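Local coordinates for antigen TpF1 (Treponema pallidum, PDB 2FJC), which binds ferric iron as a mini-ferritin of the Dps family and probably oxidises iron, at residues I14-R19 and L72-P77; K31-Y35 and R105-D109. All blocks are in the same frame, centred on the assembly; numbering follows the deposited sequence.

Contact 1: residues I14-R19 and L72-P77; sequences ICEQLR and LGAQAP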
loop_
_atom_site.group_PDB
_atom_site.type_symbol
_atom_site.label_atom_id
_atom_site.label_comp_id
_atom_site.label_asym_id
_atom_site.label_seq_id
_atom_site.Cartn_x
_atom_site.Cartn_y
_atom_site.Cartn_z
ATOM N N ILE B 14 -2.509 8.632 -41.542
ATOM C CA ILE B 14 -2.249 8.514 -40.117
ATOM C C ILE B 14 -1.615 7.158 -39.800
ATOM O O ILE B 14 -0.649 7.090 -39.039
ATOM C CB ILE B 14 -3.548 8.697 -39.306
ATOM C CG1 ILE B 14 -3.956 10.170 -39.329
ATOM C CG2 ILE B 14 -3.356 8.235 -37.883
ATOM C CD1 ILE B 14 -5.335 10.446 -38.783
ATOM N N CYS B 15 -2.144 6.086 -40.388
ATOM C CA CYS B 15 -1.594 4.754 -40.158
ATOM C C CYS B 15 -0.144 4.670 -40.606
ATOM O O CYS B 15 0.672 4.008 -39.971
ATOM C CB CYS B 15 -2.397 3.694 -40.909
ATOM S SG CYS B 15 -3.978 3.333 -40.162
ATOM N N GLU B 16 0.173 5.337 -41.710
ATOM C CA GLU B 16 1.537 5.318 -42.223
ATOM C C GLU B 16 2.462 5.995 -41.205
ATOM O O GLU B 16 3.568 5.537 -40.955
ATOM C CB GLU B 16 1.609 6.033 -43.577
ATOM C CG GLU B 16 2.755 5.551 -44.466
ATOM C CD GLU B 16 2.877 4.020 -44.492
ATOM O OE1 GLU B 16 1.856 3.342 -44.744
ATOM O OE2 GLU B 16 3.994 3.494 -44.259
ATOM N N GLN B 17 1.994 7.088 -40.621
ATOM C CA GLN B 17 2.761 7.809 -39.616
ATOM C C GLN B 17 2.939 6.919 -38.392
ATOM O O GLN B 17 4.051 6.771 -37.873
ATOM C CB GLN B 17 2.027 9.091 -39.218
ATOM C CG GLN B 17 2.205 10.252 -40.189
ATOM C CD GLN B 17 3.631 10.778 -40.185
ATOM O OE1 GLN B 17 4.062 11.450 -39.237
ATOM N NE2 GLN B 17 4.382 10.457 -41.237
ATOM N N LEU B 18 1.838 6.324 -37.936
ATOM C CA LEU B 18 1.858 5.438 -36.776
ATOM C C LEU B 18 2.852 4.287 -36.964
ATOM O O LEU B 18 3.619 3.972 -36.058
ATOM C CB LEU B 18 0.453 4.902 -36.513
ATOM C CG LEU B 18 -0.376 5.643 -35.460
ATOM C CD1 LEU B 18 -0.102 7.138 -35.468
ATOM C CD2 LEU B 18 -1.835 5.352 -35.704
ATOM N N ARG B 19 2.842 3.673 -38.142
ATOM C CA ARG B 19 3.753 2.575 -38.444
ATOM C C ARG B 19 5.185 3.029 -38.271
ATOM O O ARG B 19 6.019 2.295 -37.751
ATOM C CB ARG B 19 3.552 2.071 -39.880
ATOM C CG ARG B 19 2.456 1.018 -40.004
ATOM C CD ARG B 19 2.068 0.750 -41.448
ATOM N NE ARG B 19 3.205 0.380 -42.291
ATOM C CZ ARG B 19 3.822 -0.803 -42.264
ATOM N NH1 ARG B 19 3.421 -1.754 -41.425
ATOM N NH2 ARG B 19 4.831 -1.044 -43.097
ATOM N N LEU B 72 -7.254 1.045 -35.751
ATOM C CA LEU B 72 -7.579 1.701 -37.006
ATOM C C LEU B 72 -7.699 0.712 -38.150
ATOM O O LEU B 72 -7.861 1.105 -39.302
ATOM C CB LEU B 72 -6.537 2.769 -37.334
ATOM C CG LEU B 72 -6.596 4.012 -36.436
ATOM C CD1 LEU B 72 -5.479 4.987 -36.790
ATOM C CD2 LEU B 72 -7.947 4.676 -36.592
ATOM N N GLY B 73 -7.621 -0.578 -37.825
ATOM C CA GLY B 73 -7.760 -1.607 -38.840
ATOM C C GLY B 73 -6.486 -2.053 -39.532
ATOM O O GLY B 73 -6.531 -2.891 -40.432
ATOM N N ALA B 74 -5.349 -1.494 -39.132
ATOM C CA ALA B 74 -4.077 -1.871 -39.739
ATOM C C ALA B 74 -3.356 -2.890 -38.865
ATOM O O ALA B 74 -3.803 -3.210 -37.761
ATOM C CB ALA B 74 -3.198 -0.642 -39.931
ATOM N N GLN B 75 -2.256 -3.426 -39.372
ATOM C CA GLN B 75 -1.473 -4.369 -38.591
ATOM C C GLN B 75 -0.190 -3.619 -38.260
ATOM O O GLN B 75 0.298 -2.820 -39.063
ATOM C CB GLN B 75 -1.184 -5.643 -39.386
ATOM C CG GLN B 75 -2.429 -6.242 -40.012
ATOM C CD GLN B 75 -2.342 -7.738 -40.178
ATOM O OE1 GLN B 75 -2.559 -8.495 -39.231
ATOM N NE2 GLN B 75 -2.013 -8.178 -41.385
ATOM N N ALA B 76 0.343 -3.852 -37.069
ATOM C CA ALA B 76 1.543 -3.148 -36.656
ATOM C C ALA B 76 2.824 -3.835 -37.089
ATOM O O ALA B 76 2.901 -5.067 -37.141
ATOM C CB ALA B 76 1.540 -2.966 -35.140
ATOM N N PRO B 77 3.840 -3.038 -37.450
ATOM C CA PRO B 77 5.113 -3.632 -37.860
ATOM C C PRO B 77 5.607 -4.337 -36.601
ATOM O O PRO B 77 5.619 -3.751 -35.521
ATOM C CB PRO B 77 5.956 -2.418 -38.247
ATOM C CG PRO B 77 5.375 -1.308 -37.434
ATOM C CD PRO B 77 3.892 -1.569 -37.515
#
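Cys15 acts here as a small greasy residue rather than a polar one: its SG sits 3.9 Å from Leu72 CB and 4.1 Å from Ala74 CB, between two residues of the loop 72-77. The SG is anti to the carbonyl carbon (chi1 -75°), which aims it at the chain where it turns away from the end of helix 44-71. Leu72 provides the larger apolar surface, and its CD1 meets Leu18 CD2 at 3.8 Å and Ile14 CG2 at 4.0 Å, the side chains crossing at about a right angle. Helix 44-71 ends in a Schellman motif: Ala74 N bonds to Leu69 O and Gly73 N to Leu70 O, and Gly73 is the C-prime residue, glycine taking the positive phi of 90° without a CB meeting the carbonyl O of Leu72. The extended chain beyond it runs on to Pro77, whose rigid ring packs beside Arg19. Pro77 CD lies 3.9 Å from Arg19 CG, and Pro77 CG lies 3.7 Å from Arg19 O. Arginine suits this margin because its CG touches the proline ring while a bend at chi3 (55°) carries NH1 back to 3.9 Å from Pro77 CD. Pro77 O is hydrogen-bonded to Tyr83 OH, and Ala76 N to His38 NE2 of a second subunit.

Contact 2: residues K31-Y35 and R105-D109; sequences KLHNY and RVKRD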
loop_
_atom_site.group_PDB
_atom_site.type_symbol
_atom_site.label_atom_id
_atom_site.label_comp_id
_atom_site.label_asym_id
_atom_site.label_seq_id
_atom_site.Cartn_x
_atom_site.Cartn_y
_atom_site.Cartn_z
ATOM N N LYS B 31 18.278 1.509 -28.460
ATOM C CA LYS B 31 19.337 2.498 -28.453
ATOM C C LYS B 31 19.522 2.998 -27.026
ATOM O O LYS B 31 20.646 3.197 -26.565
ATOM C CB LYS B 31 18.959 3.647 -29.388
ATOM C CG LYS B 31 20.077 4.607 -29.728
ATOM C CD LYS B 31 19.650 5.519 -30.884
ATOM C CE LYS B 31 20.732 6.530 -31.228
ATOM N NZ LYS B 31 20.320 7.415 -32.339
ATOM N N LEU B 32 18.413 3.195 -26.323
ATOM C CA LEU B 32 18.469 3.679 -24.952
ATOM C C LEU B 32 19.149 2.653 -24.050
ATOM O O LEU B 32 19.813 3.017 -23.081
ATOM C CB LEU B 32 17.062 3.990 -24.441
ATOM C CG LEU B 32 16.441 5.252 -25.039
ATOM C CD1 LEU B 32 14.965 5.325 -24.682
ATOM C CD2 LEU B 32 17.195 6.474 -24.525
ATOM N N HIS B 33 18.981 1.371 -24.355
ATOM C CA HIS B 33 19.635 0.352 -23.550
ATOM C C HIS B 33 21.130 0.473 -23.787
ATOM O O HIS B 33 21.926 0.331 -22.860
ATOM C CB HIS B 33 19.173 -1.061 -23.924
ATOM C CG HIS B 33 17.896 -1.473 -23.262
ATOM N ND1 HIS B 33 16.661 -1.000 -23.654
ATOM C CD2 HIS B 33 17.663 -2.310 -22.220
ATOM C CE1 HIS B 33 15.726 -1.527 -22.883
ATOM N NE2 HIS B 33 16.307 -2.325 -22.003
ATOM N N ASN B 34 21.505 0.745 -25.031
ATOM C CA ASN B 34 22.906 0.896 -25.377
ATOM C C ASN B 34 23.534 1.937 -24.447
ATOM O O ASN B 34 24.530 1.656 -23.793
ATOM C CB ASN B 34 23.041 1.344 -26.830
ATOM C CG ASN B 34 24.457 1.227 -27.341
ATOM O OD1 ASN B 34 25.399 1.650 -26.686
ATOM N ND2 ASN B 34 24.612 0.659 -28.523
ATOM N N TYR B 35 22.952 3.131 -24.374
ATOM C CA TYR B 35 23.498 4.163 -23.500
ATOM C C TYR B 35 23.407 3.731 -22.047
ATOM O O TYR B 35 24.320 3.959 -21.257
ATOM C CB TYR B 35 22.753 5.483 -23.687
ATOM C CG TYR B 35 22.791 5.978 -25.111
ATOM C CD1 TYR B 35 23.973 5.926 -25.851
ATOM C CD2 TYR B 35 21.648 6.494 -25.724
ATOM C CE1 TYR B 35 24.016 6.363 -27.153
ATOM C CE2 TYR B 35 21.683 6.943 -27.035
ATOM C CZ TYR B 35 22.871 6.873 -27.748
ATOM O OH TYR B 35 22.900 7.297 -29.062
ATOM N N ARG B 105 22.590 12.851 -27.595
ATOM C CA ARG B 105 22.016 12.029 -28.647
ATOM C C ARG B 105 20.558 11.660 -28.378
ATOM O O ARG B 105 19.748 11.682 -29.306
ATOM C CB ARG B 105 22.858 10.770 -28.871
ATOM C CG ARG B 105 24.237 11.100 -29.379
ATOM C CD ARG B 105 25.103 9.885 -29.609
ATOM N NE ARG B 105 26.498 10.291 -29.754
ATOM C CZ ARG B 105 27.518 9.453 -29.894
ATOM N NH1 ARG B 105 27.315 8.142 -29.920
ATOM N NH2 ARG B 105 28.751 9.931 -29.980
ATOM N N VAL B 106 20.200 11.333 -27.135
ATOM C CA VAL B 106 18.800 11.002 -26.894
ATOM C C VAL B 106 17.965 12.276 -27.044
ATOM O O VAL B 106 16.847 12.224 -27.526
ATOM C CB VAL B 106 18.539 10.343 -25.491
ATOM C CG1 VAL B 106 19.629 9.358 -25.174
ATOM C CG2 VAL B 106 18.405 11.387 -24.416
ATOM N N LYS B 107 18.513 13.420 -26.647
ATOM C CA LYS B 107 17.782 14.671 -26.784
ATOM C C LYS B 107 17.479 14.885 -28.269
ATOM O O LYS B 107 16.375 15.280 -28.646
ATOM C CB LYS B 107 18.611 15.844 -26.251
ATOM C CG LYS B 107 17.954 17.210 -26.419
ATOM C CD LYS B 107 18.735 18.289 -25.696
ATOM C CE LYS B 107 18.033 19.636 -25.745
ATOM N NZ LYS B 107 18.089 20.228 -27.099
ATOM N N ARG B 108 18.467 14.602 -29.104
ATOM C CA ARG B 108 18.334 14.763 -30.542
ATOM C C ARG B 108 17.243 13.830 -31.081
ATOM O O ARG B 108 16.404 14.243 -31.895
ATOM C CB ARG B 108 19.681 14.464 -31.207
ATOM C CG ARG B 108 19.906 15.115 -32.562
ATOM C CD ARG B 108 21.352 14.886 -33.044
ATOM N NE ARG B 108 22.320 15.352 -32.053
ATOM C CZ ARG B 108 23.522 14.804 -31.856
ATOM N NH1 ARG B 108 23.912 13.763 -32.594
ATOM N NH2 ARG B 108 24.327 15.280 -30.906
ATOM N N ASP B 109 17.252 12.578 -30.624
ATOM C CA ASP B 109 16.251 11.611 -31.065
ATOM C C ASP B 109 14.856 11.976 -30.546
ATOM O O ASP B 109 13.848 11.777 -31.235
ATOM C CB ASP B 109 16.619 10.190 -30.616
ATOM C CG ASP B 109 17.780 9.605 -31.410
ATOM O OD1 ASP B 109 18.018 10.063 -32.549
ATOM O OD2 ASP B 109 18.452 8.675 -30.905
#
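Tyr35 lays its ring obliquely against Val106, whose CG1 is 3.5 Å from Tyr35 CD2, the two side chains sliding past each other in opposite directions. The pair belongs to the ferritin-like four-helix bundle, in which helices 8-38 and 99-127 run antiparallel; the axes of the short segments approach to 11.5 Å, with their directions 165° apart. Tyr35, Lys31 and Arg105 are long enough to span this wide gap between the axes. Leu32 approaches the same methyl at about a right angle, CD2 lying 3.8 Å from Val106 CG1, and continues the apolar layer towards Tyr54, Tyr55 and Val58 of helix 44-71. Val106 itself also touches Leu150 of helix 130-154, so a compact branched residue serves several neighbours at once.

Polar groups lie beside this apolar layer. Arg105 passes across the phenol end of Tyr35, its CD 3.4 Å from Tyr35 OH, with ring and guanidinium planes 72° apart. The strongest polar partner of both residues is Glu92 in the loop before strand 97-98: its OE1 takes both the hydrogen bond with the phenol OH and the salt bridge with Arg105 NH1. The carboxylate thereby ties the two helices to that loop.

Lys31 is the long reach of the first helix: CG is anti to the backbone N (chi1 -167°) and the chain stays extended, delivering its ammonium to Asp109, which comes from the opposite direction. A second acceptor for that ammonium is Ala90 O. The salt bridge is one-sided, Lys31 NZ meeting the syn lone pair of Asp109 OD2 at 2.7 Å, with Asp109 OD1 3.5 Å away.

In the fold
Helix 8-38 is common to both contacts, contact 1 using its early turns and contact 2 its later ones. Their centres are about 24 Å apart, on opposite sides of the centre of the chain, and their nearest atoms stay about 13 Å from each other. Along the chain the segments alternate: 14-19, 31-35, 72-77, 105-109. One helix is thus fixed near one end to the loop following helix 44-71 and near the other to helix 99-127, within a single ferritin-like domain. Both contacts also border a second subunit; in contact 2, His33 packs on Asp63 of that subunit, an iron ligand together with Glu67, consistent with the intersubunit iron sites of Dps proteins.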